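Local coordinates for Blr6230 protein (Bradyrhizobium diazoefficiens USDA 110, PDB 5NGG), which probably hydrolyses the beta-lactam ring of antibiotics with zinc ions, as a metallo-beta-lactamase of subclass B3, at residues N99-H103 with H177-T182; V205-V211 with Q283-T288; A228-A232 with L269-T274. One frame throughout, in Å; residues are numbered along the deposited sequence. Where two conformers were deposited one is given.

Interaction 1 of 3, residues N99-H103 with H177-T182. With ZN (zinc ion), chain D.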
loop_
_atom_site.group_PDB
_atom_site.type_symbol
_atom_site.label_atom_id
_atom_site.label_comp_id
_atom_site.label_asym_id
_atom_site.label_seq_id
_atom_site.Cartn_x
_atom_site.Cartn_y
_atom_site.Cartn_z
ATOM N N ASN A 99 -5.854 3.386 -3.627
ATOM C CA ASN A 99 -5.301 3.216 -2.286
ATOM C C ASN A 99 -5.230 1.743 -1.933
ATOM O O ASN A 99 -6.178 0.990 -2.195
ATOM C CB ASN A 99 -6.197 3.955 -1.289
ATOM C CG ASN A 99 -5.654 4.049 0.168
ATOM O OD1 ASN A 99 -6.466 4.052 1.096
ATOM N ND2 ASN A 99 -4.355 4.206 0.374
ATOM N N THR A 100 -4.139 1.357 -1.279
ATOM C CA THR A 100 -4.048 0.042 -0.626
ATOM C C THR A 100 -4.786 0.084 0.718
ATOM O O THR A 100 -5.671 -0.722 0.992
ATOM C CB THR A 100 -2.593 -0.392 -0.373
ATOM O OG1 THR A 100 -1.876 0.659 0.284
ATOM C CG2 THR A 100 -1.927 -0.823 -1.679
ATOM N N HIS A 101 -4.435 1.032 1.582
ATOM C CA HIS A 101 -5.140 1.144 2.870
ATOM C C HIS A 101 -4.997 2.546 3.436
ATOM O O HIS A 101 -4.054 3.275 3.145
ATOM C CB HIS A 101 -4.692 0.080 3.874
ATOM C CG HIS A 101 -3.359 0.352 4.488
ATOM N ND1 HIS A 101 -2.176 -0.185 4.021
ATOM C CD2 HIS A 101 -3.032 1.050 5.598
ATOM C CE1 HIS A 101 -1.177 0.215 4.788
ATOM N NE2 HIS A 101 -1.662 0.989 5.741
ATOM N N ALA A 102 -5.957 2.903 4.278
ATOM C CA ALA A 102 -6.188 4.297 4.650
ATOM C C ALA A 102 -5.495 4.700 5.957
ATOM O O ALA A 102 -6.155 5.034 6.928
ATOM C CB ALA A 102 -7.681 4.537 4.729
ATOM N N HIS A 103 -4.167 4.693 5.966
ATOM C CA HIS A 103 -3.343 5.272 7.027
ATOM C C HIS A 103 -2.527 6.421 6.461
ATOM O O HIS A 103 -2.201 6.422 5.269
ATOM C CB HIS A 103 -2.382 4.241 7.628
ATOM C CG HIS A 103 -3.045 3.170 8.413
ATOM N ND1 HIS A 103 -2.431 1.967 8.642
ATOM C CD2 HIS A 103 -4.241 3.127 9.051
ATOM C CE1 HIS A 103 -3.218 1.222 9.395
ATOM N NE2 HIS A 103 -4.324 1.901 9.656
ATOM N N HIS A 177 -4.990 -5.184 8.533
ATOM C CA HIS A 177 -4.179 -4.023 8.837
ATOM C C HIS A 177 -5.061 -2.739 8.835
ATOM O O HIS A 177 -4.805 -1.808 9.612
ATOM C CB HIS A 177 -2.997 -3.942 7.854
ATOM C CG HIS A 177 -2.088 -2.789 8.102
ATOM N ND1 HIS A 177 -1.062 -2.806 9.016
ATOM C CD2 HIS A 177 -2.094 -1.555 7.568
ATOM C CE1 HIS A 177 -0.455 -1.624 9.002
ATOM N NE2 HIS A 177 -1.072 -0.842 8.146
ATOM N N SER A 178 -6.058 -2.695 7.950
ATOM C CA SER A 178 -7.157 -1.739 8.045
ATOM C C SER A 178 -8.423 -2.486 7.639
ATOM O O SER A 178 -8.339 -3.539 6.992
ATOM C CB SER A 178 -6.929 -0.523 7.138
ATOM O OG SER A 178 -7.158 -0.856 5.768
ATOM N N PRO A 179 -9.598 -1.946 7.977
ATOM C CA PRO A 179 -10.819 -2.685 7.641
ATOM C C PRO A 179 -11.089 -2.818 6.140
ATOM O O PRO A 179 -11.705 -3.804 5.715
ATOM C CB PRO A 179 -11.927 -1.919 8.381
ATOM C CG PRO A 179 -11.362 -0.571 8.610
ATOM C CD PRO A 179 -9.891 -0.768 8.820
ATOM N N GLY A 180 -10.646 -1.831 5.375
ATOM C CA GLY A 180 -10.851 -1.789 3.928
ATOM C C GLY A 180 -9.595 -2.027 3.107
ATOM O O GLY A 180 -9.594 -1.728 1.912
ATOM N N CYS A 181 -8.569 -2.623 3.718
ATOM C CA CYS A 181 -7.284 -2.895 3.067
ATOM C C CYS A 181 -7.536 -3.707 1.773
ATOM O O CYS A 181 -8.186 -4.780 1.834
ATOM C CB CYS A 181 -6.442 -3.696 4.074
ATOM S SG CYS A 181 -4.636 -3.586 4.051
ATOM N N THR A 182 -7.059 -3.162 0.651
ATOM C CA THR A 182 -7.317 -3.715 -0.675
ATOM C C THR A 182 -5.993 -3.969 -1.364
ATOM O O THR A 182 -5.175 -3.060 -1.533
ATOM C CB THR A 182 -8.168 -2.743 -1.502
ATOM O OG1 THR A 182 -9.406 -2.495 -0.803
ATOM C CG2 THR A 182 -8.483 -3.303 -2.882
HETATM ZN ZN ZN D . -0.827 1.144 7.624
HETATM O O HOH W 1 -6.033 0.171 11.114
HETATM O O HOH W 2 0.735 2.136 7.701
#
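His101 and His177 meet at a zinc ion, and the side chain of His101 can be followed from CB outward. His101 CB lies 3.2 Å from Ser178 OG, and Cys181 SG is also in contact with it. CG sits between the backbone N and the carbonyl carbon (chi1 76°), which turns the ring from there toward His177. One face of the ring, near the rim, takes CD2 of His177. The pair is edge-to-face, with the planes at 76°. His101 ND1 donates to Cys201 O, as His177 ND1 does to Thr204 O. At the tip, His101 NE2 binds zinc at 2.1 Å, so the His101 ring is held from two sides, by the metal and by the bond at ND1. His103 ND1 and His177 NE2 bind the same ion, and a water is its fourth ligand. A second water joins His103 NE2 to His177 O. Further along, the backbones are tied by Thr182 N to Thr100 O, a nearly straight bond of 2.8 Å. Cys181 SG is disulfide-bonded to Cys201. This is the three-histidine zinc site of the metallo-beta-lactamase fold, with His101 and His103 from the HXHXDH motif.

Interaction 2 of 3, residues V205-V211 with Q283-T288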
loop_
_atom_site.group_PDB
_atom_site.type_symbol
_atom_site.label_atom_id
_atom_site.label_comp_id
_atom_site.label_asym_id
_atom_site.label_seq_id
_atom_site.Cartn_x
_atom_site.Cartn_y
_atom_site.Cartn_z
ATOM N N VAL A 205 0.848 -6.018 12.099
ATOM C CA VAL A 205 0.057 -5.577 13.242
ATOM C C VAL A 205 0.251 -4.080 13.507
ATOM O O VAL A 205 -0.723 -3.349 13.722
ATOM C CB VAL A 205 0.368 -6.420 14.482
ATOM C CG1 VAL A 205 -0.341 -5.865 15.705
ATOM C CG2 VAL A 205 -0.083 -7.868 14.248
ATOM N N ALA A 206 1.510 -3.635 13.493
ATOM C CA ALA A 206 1.874 -2.216 13.596
ATOM C C ALA A 206 1.171 -1.608 14.824
ATOM O O ALA A 206 1.357 -2.141 15.924
ATOM C CB ALA A 206 1.585 -1.515 12.271
ATOM N N LEU A 207 0.396 -0.534 14.673
ATOM C CA LEU A 207 -0.231 0.168 15.796
ATOM C C LEU A 207 -1.581 -0.416 16.191
ATOM O O LEU A 207 -2.202 0.086 17.114
ATOM C CB LEU A 207 -0.394 1.661 15.488
ATOM C CG LEU A 207 0.892 2.425 15.231
ATOM C CD1 LEU A 207 0.517 3.863 14.925
ATOM C CD2 LEU A 207 1.862 2.333 16.415
ATOM N N ASN A 208 -2.070 -1.434 15.491
ATOM C CA ASN A 208 -3.415 -1.925 15.783
ATOM C C ASN A 208 -3.529 -2.688 17.105
ATOM O O ASN A 208 -2.616 -3.399 17.518
ATOM C CB ASN A 208 -3.902 -2.822 14.656
ATOM C CG ASN A 208 -4.171 -2.049 13.387
ATOM O OD1 ASN A 208 -4.555 -0.857 13.415
ATOM N ND2 ASN A 208 -4.024 -2.709 12.259
ATOM N N ARG A 209 -4.676 -2.509 17.747
ATOM C CA ARG A 209 -5.038 -3.266 18.945
ATOM C C ARG A 209 -5.892 -4.456 18.489
ATOM O O ARG A 209 -6.892 -4.288 17.794
ATOM C CB ARG A 209 -5.841 -2.376 19.888
ATOM C CG ARG A 209 -5.065 -1.166 20.386
ATOM C CD ARG A 209 -5.757 -0.463 21.556
ATOM N NE ARG A 209 -7.128 -0.107 21.190
ATOM C CZ ARG A 209 -7.502 0.994 20.527
ATOM N NH1 ARG A 209 -6.642 1.971 20.263
ATOM N NH2 ARG A 209 -8.779 1.144 20.172
ATOM N N LEU A 210 -5.478 -5.645 18.902
ATOM C CA LEU A 210 -6.125 -6.899 18.511
ATOM C C LEU A 210 -7.149 -7.420 19.505
ATOM O O LEU A 210 -8.064 -8.155 19.105
ATOM C CB LEU A 210 -5.042 -7.966 18.273
ATOM C CG LEU A 210 -3.971 -7.601 17.228
ATOM C CD1 LEU A 210 -2.922 -8.691 17.192
ATOM C CD2 LEU A 210 -4.576 -7.381 15.853
ATOM N N VAL A 211 -6.960 -7.065 20.774
ATOM C CA VAL A 211 -7.760 -7.554 21.883
ATOM C C VAL A 211 -7.984 -6.401 22.854
ATOM O O VAL A 211 -7.282 -5.381 22.774
ATOM C CB VAL A 211 -7.063 -8.728 22.607
ATOM C CG1 VAL A 211 -7.077 -9.981 21.734
ATOM C CG2 VAL A 211 -5.639 -8.374 23.018
ATOM N N GLN A 283 2.426 -11.131 18.357
ATOM C CA GLN A 283 1.770 -9.903 18.815
ATOM C C GLN A 283 0.454 -10.165 19.523
ATOM O O GLN A 283 0.165 -9.487 20.514
ATOM C CB GLN A 283 1.533 -8.929 17.671
ATOM C CG GLN A 283 2.779 -8.516 16.906
ATOM C CD GLN A 283 3.917 -8.085 17.807
ATOM O OE1 GLN A 283 3.717 -7.350 18.771
ATOM N NE2 GLN A 283 5.121 -8.523 17.487
ATOM N N LEU A 284 -0.339 -11.114 19.031
ATOM C CA LEU A 284 -1.587 -11.460 19.718
ATOM C C LEU A 284 -1.329 -11.960 21.133
ATOM O O LEU A 284 -2.007 -11.563 22.086
ATOM C CB LEU A 284 -2.364 -12.504 18.903
ATOM C CG LEU A 284 -3.715 -12.915 19.449
ATOM C CD1 LEU A 284 -4.661 -11.733 19.517
ATOM C CD2 LEU A 284 -4.306 -14.049 18.600
ATOM N N ALA A 285 -0.322 -12.803 21.279
ATOM C CA ALA A 285 0.058 -13.306 22.605
ATOM C C ALA A 285 0.535 -12.175 23.506
ATOM O O ALA A 285 0.177 -12.115 24.685
ATOM C CB ALA A 285 1.131 -14.386 22.485
ATOM N N LYS A 286 1.323 -11.269 22.954
ATOM C CA LYS A 286 1.841 -10.150 23.731
ATOM C C LYS A 286 0.714 -9.242 24.229
ATOM O O LYS A 286 0.668 -8.840 25.405
ATOM C CB LYS A 286 2.827 -9.347 22.884
ATOM C CG LYS A 286 3.382 -8.096 23.550
ATOM C CD LYS A 286 4.379 -7.408 22.633
ATOM C CE LYS A 286 4.790 -6.043 23.171
ATOM N NZ LYS A 286 5.997 -5.522 22.480
ATOM N N GLN A 287 -0.182 -8.877 23.319
ATOM C CA GLN A 287 -1.300 -8.008 23.695
ATOM C C GLN A 287 -2.256 -8.688 24.655
ATOM O O GLN A 287 -2.802 -8.038 25.539
ATOM C CB GLN A 287 -2.044 -7.548 22.444
ATOM C CG GLN A 287 -1.223 -6.635 21.550
ATOM C CD GLN A 287 -2.044 -5.986 20.460
ATOM O OE1 GLN A 287 -3.288 -5.921 20.556
ATOM N NE2 GLN A 287 -1.362 -5.497 19.413
ATOM N N THR A 288 -2.467 -9.991 24.483
ATOM C CA THR A 288 -3.308 -10.744 25.402
ATOM C C THR A 288 -2.694 -10.730 26.796
ATOM O O THR A 288 -3.405 -10.492 27.788
ATOM C CB THR A 288 -3.511 -12.173 24.885
ATOM O OG1 THR A 288 -4.197 -12.108 23.629
ATOM C CG2 THR A 288 -4.332 -13.031 25.824
#
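Gln287 reaches from its helix to the loop 205-211 and grips the loop backbone with both ends of its amide. CG is anti to the carbonyl carbon (chi1 -67°), and the chain runs extended beyond it, which carries the amide out to the loop. Gln287 OE1 accepts from Leu210 N at 2.8 Å. The N-H points almost straight at a lone pair of OE1, in the plane of the carbonyl. Gln287 NE2 donates to Asn208 O at 3.1 Å, with that oxygen tilted slightly from the amide plane. Two bonds to backbone atoms two residues apart restrict rotation of the amide.

The side chain of Leu210 crosses that of Gln287 at about a right angle, with Leu210 CB 3.5 Å from Gln287 OE1. Its CD1 lies over the helix backbone at Leu284 CA. Val205 approaches Gln287 from the opposite direction, and its CG1 comes near NE2. CG2 of Val205 rests on CB of Gln283, where the two side chains meet obliquely. The Gln283 chain bends at chi2, and its amide leads away to Asp279.

The loop lies between strand 193-199 and helix 219-232 of the metallo-beta-lactamase fold, and the long helix 268-291 packs against it. A type II' turn runs from Val205 to Asn208, closed by Asn208 N to Val205 O. The end of the Asn208 side chain leads away from the helix, to Tyr136 and Tyr223 beside the zinc site.

Val211 closes the other end of the contact. Val211 CG1 packs on Leu284 CD1 at 3.7 Å, with the side chains about perpendicular. Val211 CG2 meets CB of Gln287 obliquely, also at 3.7 Å. Leu284 CD1 touches Leu210 CB as well, at 4.0 Å.

Interaction 3 of 3, residues A228-A232 with L269-T274. With ZN (zinc ion), chain E.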
loop_
_atom_site.group_PDB
_atom_site.type_symbol
_atom_site.label_atom_id
_atom_site.label_comp_id
_atom_site.label_asym_id
_atom_site.label_seq_id
_atom_site.Cartn_x
_atom_site.Cartn_y
_atom_site.Cartn_z
ATOM N N ALA A 228 -4.129 -16.474 4.929
ATOM C CA ALA A 228 -4.488 -17.674 4.144
ATOM C C ALA A 228 -4.751 -17.336 2.681
ATOM O O ALA A 228 -4.280 -18.039 1.776
ATOM C CB ALA A 228 -5.706 -18.337 4.735
ATOM N N LYS A 229 -5.504 -16.272 2.444
ATOM C CA LYS A 229 -5.812 -15.820 1.085
ATOM C C LYS A 229 -4.524 -15.516 0.317
ATOM O O LYS A 229 -4.349 -15.971 -0.822
ATOM C CB LYS A 229 -6.713 -14.585 1.134
ATOM C CG LYS A 229 -7.076 -13.961 -0.209
ATOM C CD LYS A 229 -8.020 -12.791 -0.002
ATOM C CE LYS A 229 -8.307 -12.027 -1.270
ATOM N NZ LYS A 229 -8.998 -12.854 -2.255
ATOM N N ALA A 230 -3.603 -14.811 0.954
ATOM C CA ALA A 230 -2.347 -14.458 0.326
ATOM C C ALA A 230 -1.542 -15.683 -0.082
ATOM O O ALA A 230 -0.978 -15.721 -1.181
ATOM C CB ALA A 230 -1.543 -13.564 1.255
ATOM N N LYS A 231 -1.507 -16.686 0.791
ATOM C CA LYS A 231 -0.741 -17.892 0.487
ATOM C C LYS A 231 -1.326 -18.666 -0.702
ATOM O O LYS A 231 -0.616 -19.461 -1.338
ATOM C CB LYS A 231 -0.643 -18.794 1.715
ATOM C CG LYS A 231 0.226 -18.224 2.823
ATOM C CD LYS A 231 0.318 -19.221 3.946
ATOM C CE LYS A 231 0.914 -18.634 5.195
ATOM N NZ LYS A 231 1.179 -19.733 6.162
ATOM N N ALA A 232 -2.622 -18.497 -0.967
ATOM C CA ALA A 232 -3.296 -19.224 -2.044
ATOM C C ALA A 232 -3.310 -18.502 -3.394
ATOM O O ALA A 232 -3.694 -19.107 -4.400
ATOM C CB ALA A 232 -4.717 -19.563 -1.630
ATOM N N LEU A 269 5.167 -14.274 -1.985
ATOM C CA LEU A 269 4.018 -13.928 -1.184
ATOM C C LEU A 269 3.716 -15.046 -0.161
ATOM O O LEU A 269 3.375 -14.748 0.977
ATOM C CB LEU A 269 2.825 -13.595 -2.070
ATOM C CG LEU A 269 1.516 -13.254 -1.367
ATOM C CD1 LEU A 269 1.696 -12.143 -0.350
ATOM C CD2 LEU A 269 0.459 -12.900 -2.406
ATOM N N VAL A 270 3.899 -16.317 -0.533
ATOM C CA VAL A 270 3.765 -17.398 0.448
ATOM C C VAL A 270 4.771 -17.224 1.589
ATOM O O VAL A 270 4.398 -17.331 2.762
ATOM C CB VAL A 270 3.969 -18.773 -0.202
ATOM C CG1 VAL A 270 4.074 -19.859 0.858
ATOM C CG2 VAL A 270 2.828 -19.082 -1.146
ATOM N N THR A 271 6.033 -16.979 1.279
ATOM C CA THR A 271 7.054 -16.799 2.309
ATOM C C THR A 271 6.743 -15.584 3.208
ATOM O O THR A 271 6.843 -15.642 4.446
ATOM C CB THR A 271 8.447 -16.646 1.686
ATOM O OG1 THR A 271 8.722 -17.793 0.888
ATOM C CG2 THR A 271 9.546 -16.467 2.738
ATOM N N TYR A 272 6.377 -14.485 2.567
ATOM C CA TYR A 272 6.119 -13.252 3.311
ATOM C C TYR A 272 4.885 -13.384 4.214
ATOM O O TYR A 272 4.918 -13.001 5.389
ATOM C CB TYR A 272 5.985 -12.062 2.346
ATOM C CG TYR A 272 5.823 -10.754 3.095
ATOM C CD1 TYR A 272 6.846 -10.255 3.901
ATOM C CD2 TYR A 272 4.650 -10.006 2.984
ATOM C CE1 TYR A 272 6.695 -9.064 4.586
ATOM C CE2 TYR A 272 4.486 -8.836 3.694
ATOM C CZ TYR A 272 5.504 -8.361 4.487
ATOM O OH TYR A 272 5.327 -7.197 5.181
ATOM N N ALA A 273 3.806 -13.963 3.680
ATOM C CA ALA A 273 2.585 -14.169 4.468
ATOM C C ALA A 273 2.840 -15.109 5.649
ATOM O O ALA A 273 2.243 -14.931 6.715
ATOM C CB ALA A 273 1.435 -14.679 3.623
ATOM N N THR A 274 3.705 -16.106 5.460
ATOM C CA THR A 274 4.091 -16.978 6.561
ATOM C C THR A 274 4.815 -16.168 7.645
ATOM O O THR A 274 4.515 -16.303 8.840
ATOM C CB THR A 274 4.979 -18.129 6.043
ATOM O OG1 THR A 274 4.269 -18.869 5.046
ATOM C CG2 THR A 274 5.401 -19.088 7.155
HETATM ZN ZN ZN E . -9.451 -12.146 -4.162
#
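Helix segments 228-232 and 269-274 run nearly antiparallel, with 162° between their directions and 8.3 Å between their axes, and their backbones come nearest at Lys231 and Val270. Ala230 is the small residue in the middle of the contact. Ala230 CB points toward the other helix and meets two carbons there, Leu269 CD1 at 3.9 Å and Ala273 CB at 4.0 Å. Leu269 also lies against the backbone. Its CG is anti to the backbone N (chi1 178°), and the end of the chain turns toward Ala230. Leu269 CD2 comes to rest 3.4 Å from Ala230 O. Val270 CG2 likewise rests against a carbonyl oxygen, that of Lys231.

Lys231 lies across the outer side of the pair. Lys231 CG touches CB of Ala273 at 3.8 Å. The chain then runs extended, crossing the side chain of Thr274 at about a right angle. CE and NZ both come close to Thr274 OG1, and Lys231 NZ makes a weak hydrogen bond of 3.4 Å to Thr274 OG1. Thr274 OG1 also bonds back to Val270 O, at 2.8 Å. The backbone N of Thr274 reaches the same oxygen from the other face of its plane.

Lys229 takes no part in the helix pair. Lys229 NZ binds a zinc ion at 2.1 Å, with Glu158 and His172 as its other protein ligands, and the amine is then probably neutral.

The pair joins the end of helix 219-232 to the start of the C-terminal helix 268-291. Leu269 also packs on Leu238 of strand 237-239, at the margin of the five-stranded sheet, so the start of helix 268-291 lies against both a helix and a strand.

In the fold
Interactions 2 and 3 share helix 268-291. Interaction 3 uses its beginning and interaction 2 lies near its end, with about 20 Å between their centres. In the chain, interaction 3 is nested within the loop that interaction 2 closes. Interaction 1 comes earlier and holds a zinc of the active site; Asp105, His106 and His242 bind another zinc nearby. Interactions 1 and 2 touch directly, although their centres are about 18 Å apart. Asn208 ND2 is 2.9 Å from His177 O, a probable hydrogen bond, and Ala206 packs on the His177 ring. Interaction 3 stays about 8 Å from interaction 1 at the nearest atoms. Its own zinc is a separate site.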